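Side-chain contacts in carbohydrate kinase, pfkB family (Enterococcus faecalis, PDB 3KTN), which probably phosphorylates 2-keto-3-deoxygluconate, as a pfkB-family carbohydrate kinase of the ribokinase type, and binds a magnesium ion: residues Arg243-Gln247 with Asn248-Leu252; Gln324-His327 with Val328-Pro332. All coordinates share one frame; numbering follows the deposited sequence.

Contact 1. Residues Arg243-Gln247 with Asn248-Leu252; sequences RSHSQ and NQNYL
Ser-244 and Tyr-251 pair near the end of the beta hairpin of strands 237-245 and 250-257, just before its turn, at the exposed tip of two strands of the large mixed sheet, with 262-269 lying beyond 250-257. They form a hydrogen-bonded pair: Tyr-251 N reaches Ser-244 O at 2.7 Å, and Ser-244 N gives a nearly straight bond to Tyr-251 O at 3.1 Å. Closer to the turn the bonds are weak, Ser-246 N to Gln-249 O and Gln-249 N to Gln-247 O. On their face, the Ser-244 hydroxyl sits between its own backbone N and carbonyl carbon (chi1 59°), which brings OG to 3.5 Å from Tyr-251 CB and to 2.7 Å from the oxygen of water 1. Ser-246 OG touches the same tyrosine at CE2, approaching obliquely, while Lys-267 makes a cation-pi contact with the ring. The other face carries Arg-243, His-245, Asn-250 and Leu-252. There Arg-243 and Leu-252 run alongside each other; Leu-252 CD1 lies 3.8 Å from Arg-243 CG and over one face of the guanidinium, whose NH1 is hydrogen-bonded to His-311. Asn-250 OD1 comes within 3.2 Å of His-245 CB. All direct hydrogen bonds between the segments are thus backbone to backbone; Ser-244 OG adds a tie through water 1, weakly bonded to Tyr-251 O.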
# COMPACT_ATOMS: atom_id res chain seq x y z
N ARG A 243 9.67 20.45 -27.98
CA ARG A 243 9.89 19.01 -27.91
C ARG A 243 10.12 18.49 -29.31
O ARG A 243 9.44 18.89 -30.25
CB ARG A 243 8.66 18.32 -27.30
CG ARG A 243 8.40 18.69 -25.86
CD ARG A 243 6.99 18.30 -25.44
NE ARG A 243 6.67 18.83 -24.11
CZ ARG A 243 7.12 18.33 -22.97
NH1 ARG A 243 7.92 17.27 -22.99
NH2 ARG A 243 6.79 18.89 -21.81
N SER A 244 11.10 17.60 -29.45
CA SER A 244 11.41 17.02 -30.74
C SER A 244 11.73 15.54 -30.55
O SER A 244 11.91 15.09 -29.42
CB SER A 244 12.62 17.73 -31.37
OG SER A 244 13.77 17.65 -30.54
N HIS A 245 11.80 14.80 -31.64
CA HIS A 245 12.10 13.38 -31.55
C HIS A 245 12.82 12.86 -32.78
O HIS A 245 12.33 12.99 -33.90
CB HIS A 245 10.82 12.57 -31.32
CG HIS A 245 9.89 12.57 -32.49
ND1 HIS A 245 9.19 13.69 -32.89
CD2 HIS A 245 9.54 11.58 -33.36
CE1 HIS A 245 8.46 13.40 -33.95
NE2 HIS A 245 8.66 12.12 -34.25
N SER A 246 13.99 12.28 -32.56
CA SER A 246 14.75 11.68 -33.63
C SER A 246 14.32 10.23 -33.55
O SER A 246 13.45 9.90 -32.74
CB SER A 246 16.26 11.80 -33.36
OG SER A 246 16.67 13.16 -33.39
N GLN A 247 14.88 9.36 -34.37
CA GLN A 247 14.47 7.96 -34.30
C GLN A 247 14.96 7.39 -32.97
O GLN A 247 16.16 7.45 -32.67
CB GLN A 247 15.05 7.16 -35.47
CG GLN A 247 14.42 5.78 -35.62
CD GLN A 247 14.96 5.01 -36.82
OE1 GLN A 247 14.93 5.51 -37.95
NE2 GLN A 247 15.44 3.80 -36.58
N ASN A 248 14.03 6.86 -32.19
CA ASN A 248 14.32 6.26 -30.89
C ASN A 248 14.29 7.21 -29.70
O ASN A 248 13.76 6.86 -28.64
CB ASN A 248 15.69 5.56 -30.90
CG ASN A 248 15.68 4.26 -31.67
OD1 ASN A 248 15.33 4.22 -32.85
ND2 ASN A 248 16.08 3.18 -31.00
N GLN A 249 14.85 8.41 -29.86
CA GLN A 249 14.91 9.36 -28.75
C GLN A 249 14.03 10.61 -28.83
O GLN A 249 13.68 11.08 -29.91
CB GLN A 249 16.35 9.83 -28.57
CG GLN A 249 17.37 8.71 -28.49
CD GLN A 249 18.75 9.23 -28.13
OE1 GLN A 249 18.95 9.78 -27.05
NE2 GLN A 249 19.70 9.06 -29.04
N ASN A 250 13.68 11.13 -27.65
CA ASN A 250 12.88 12.34 -27.53
C ASN A 250 13.80 13.40 -26.92
O ASN A 250 14.69 13.08 -26.14
CB ASN A 250 11.68 12.12 -26.62
CG ASN A 250 10.62 11.25 -27.27
OD1 ASN A 250 10.12 11.56 -28.35
ND2 ASN A 250 10.25 10.16 -26.60
N TYR A 251 13.58 14.66 -27.28
CA TYR A 251 14.42 15.73 -26.78
C TYR A 251 13.64 16.93 -26.31
O TYR A 251 12.52 17.18 -26.76
CB TYR A 251 15.40 16.18 -27.86
CG TYR A 251 16.31 15.10 -28.36
CD1 TYR A 251 17.58 14.92 -27.82
CD2 TYR A 251 15.91 14.25 -29.39
CE1 TYR A 251 18.43 13.93 -28.28
CE2 TYR A 251 16.75 13.24 -29.87
CZ TYR A 251 18.01 13.09 -29.31
OH TYR A 251 18.85 12.11 -29.78
N LEU A 252 14.25 17.70 -25.41
CA LEU A 252 13.64 18.91 -24.92
C LEU A 252 14.64 20.02 -25.16
O LEU A 252 15.83 19.85 -24.94
CB LEU A 252 13.34 18.81 -23.43
CG LEU A 252 12.53 20.00 -22.91
CD1 LEU A 252 11.12 19.93 -23.51
CD2 LEU A 252 12.47 20.01 -21.38
O HOH W 1 13.74 19.65 -28.79

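Contact 2. Residues Gln324-His327 with Val328-Pro332; sequences QVNH and VLEHP
Four consecutive i to i+4 backbone bonds, from Val-328, Leu-329, Glu-330 and His-331 N to Gln-324, Val-325, Asn-326 and His-327 O, wind this segment into the last turns of alpha-helix 322-330. The final one, His-331 N to His-327 O at 2.7 Å, is made by the first residue to leave helical geometry. The same two histidines meet through their side chains. His-327 extends with CG opposite its backbone N (chi1 175°), which swings the ring out from the side of the helix, where His-331 CB lies over one face as a CH-pi contact, 4.1 Å from the ring centroid. The imidazoles themselves are oblique, their planes 49° apart, and CD2 of His-327 is 3.9 Å from CD2 of His-331. One residue earlier, Asn-326 and Glu-330 form the neighbouring i, i+4 pair, side by side with amide and carboxylate planes 25° apart; their closest side-chain approach is Glu-330 OE2 to Asn-326 CB, a packing contact. Val-325 and Leu-329 pack the helix against helix 296-310, Val-325 on Phe-302 and Asn-306, Leu-329 on Thr-301 and Val-305. Val-328 touches Arg-268 of strand 262-269 and also Ile-98 of a neighbouring subunit, so this turn contributes to the assembly as well. Within the helix, Val-328 turns its CG2 methyl back along the axis, to 3.3 Å from Gln-324 O.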
# COMPACT_ATOMS: atom_id res chain seq x y z
N GLN A 324 21.20 20.41 -7.24
CA GLN A 324 20.85 19.21 -7.99
C GLN A 324 20.95 19.47 -9.49
O GLN A 324 21.53 18.68 -10.23
CB GLN A 324 19.44 18.76 -7.62
CG GLN A 324 18.87 17.64 -8.49
CD GLN A 324 17.44 17.28 -8.10
OE1 GLN A 324 16.61 18.16 -7.86
NE2 GLN A 324 17.15 15.99 -8.04
N VAL A 325 20.39 20.59 -9.94
CA VAL A 325 20.42 20.95 -11.35
C VAL A 325 21.87 21.14 -11.81
O VAL A 325 22.27 20.63 -12.85
CB VAL A 325 19.64 22.27 -11.61
CG1 VAL A 325 19.69 22.62 -13.09
CG2 VAL A 325 18.20 22.12 -11.13
N ASN A 326 22.64 21.87 -11.01
CA ASN A 326 24.05 22.12 -11.33
C ASN A 326 24.85 20.83 -11.33
O ASN A 326 25.80 20.69 -12.09
CB ASN A 326 24.65 23.11 -10.32
CG ASN A 326 24.20 24.54 -10.57
OD1 ASN A 326 24.32 25.40 -9.69
ND2 ASN A 326 23.70 24.81 -11.77
N HIS A 327 24.48 19.88 -10.48
CA HIS A 327 25.19 18.61 -10.43
C HIS A 327 24.95 17.85 -11.74
O HIS A 327 25.85 17.21 -12.27
CB HIS A 327 24.73 17.77 -9.24
CG HIS A 327 25.34 16.40 -9.19
ND1 HIS A 327 24.88 15.36 -9.97
CD2 HIS A 327 26.39 15.92 -8.49
CE1 HIS A 327 25.63 14.29 -9.75
NE2 HIS A 327 26.55 14.60 -8.85
N VAL A 328 23.74 17.94 -12.27
CA VAL A 328 23.44 17.27 -13.53
C VAL A 328 24.27 17.90 -14.65
O VAL A 328 24.82 17.20 -15.50
CB VAL A 328 21.94 17.35 -13.87
CG1 VAL A 328 21.68 16.77 -15.25
CG2 VAL A 328 21.13 16.60 -12.82
N LEU A 329 24.37 19.23 -14.64
CA LEU A 329 25.15 19.94 -15.66
C LEU A 329 26.65 19.67 -15.53
O LEU A 329 27.32 19.37 -16.52
CB LEU A 329 24.90 21.45 -15.56
CG LEU A 329 23.60 21.99 -16.14
CD1 LEU A 329 23.42 23.45 -15.75
CD2 LEU A 329 23.61 21.83 -17.65
N GLU A 330 27.16 19.77 -14.31
CA GLU A 330 28.58 19.57 -14.05
C GLU A 330 29.05 18.12 -14.00
O GLU A 330 30.21 17.84 -14.31
CB GLU A 330 28.95 20.26 -12.74
CG GLU A 330 28.91 21.78 -12.81
CD GLU A 330 28.87 22.42 -11.44
OE1 GLU A 330 29.59 21.94 -10.54
OE2 GLU A 330 28.11 23.40 -11.26
N HIS A 331 28.17 17.21 -13.61
CA HIS A 331 28.54 15.80 -13.51
C HIS A 331 27.49 14.90 -14.15
O HIS A 331 26.74 14.20 -13.46
CB HIS A 331 28.73 15.43 -12.04
CG HIS A 331 29.69 16.32 -11.32
ND1 HIS A 331 31.05 16.29 -11.56
CD2 HIS A 331 29.49 17.29 -10.40
CE1 HIS A 331 31.64 17.22 -10.82
NE2 HIS A 331 30.72 17.84 -10.11
N PRO A 332 27.43 14.89 -15.49
CA PRO A 332 26.50 14.12 -16.31
C PRO A 332 26.58 12.60 -16.15
O PRO A 332 25.61 11.90 -16.42
CB PRO A 332 26.87 14.54 -17.74
CG PRO A 332 27.44 15.91 -17.56
CD PRO A 332 28.28 15.75 -16.33

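Overall arrangement
Contact 1 comes first along the chain and contact 2 closes before the C-terminal strand 336-339, in series, with centres about 21 Å apart and nearest atoms about 11 Å apart. Strand 262-269 connects the hairpin to the C-terminal helix: it pairs with strand 250-257, and its Arg-268 touches Val-328 and Leu-329 of helix 322-330. Both contacts lie about 22 and 23 Å from the chain's centre, and both take part in subunit packing in the six-chain assembly. The side chain of Arg-243 is about 8 Å from the magnesium ion and that of Gln-324 about 12 Å; neither contact includes a metal-site residue, so both are peripheral to it.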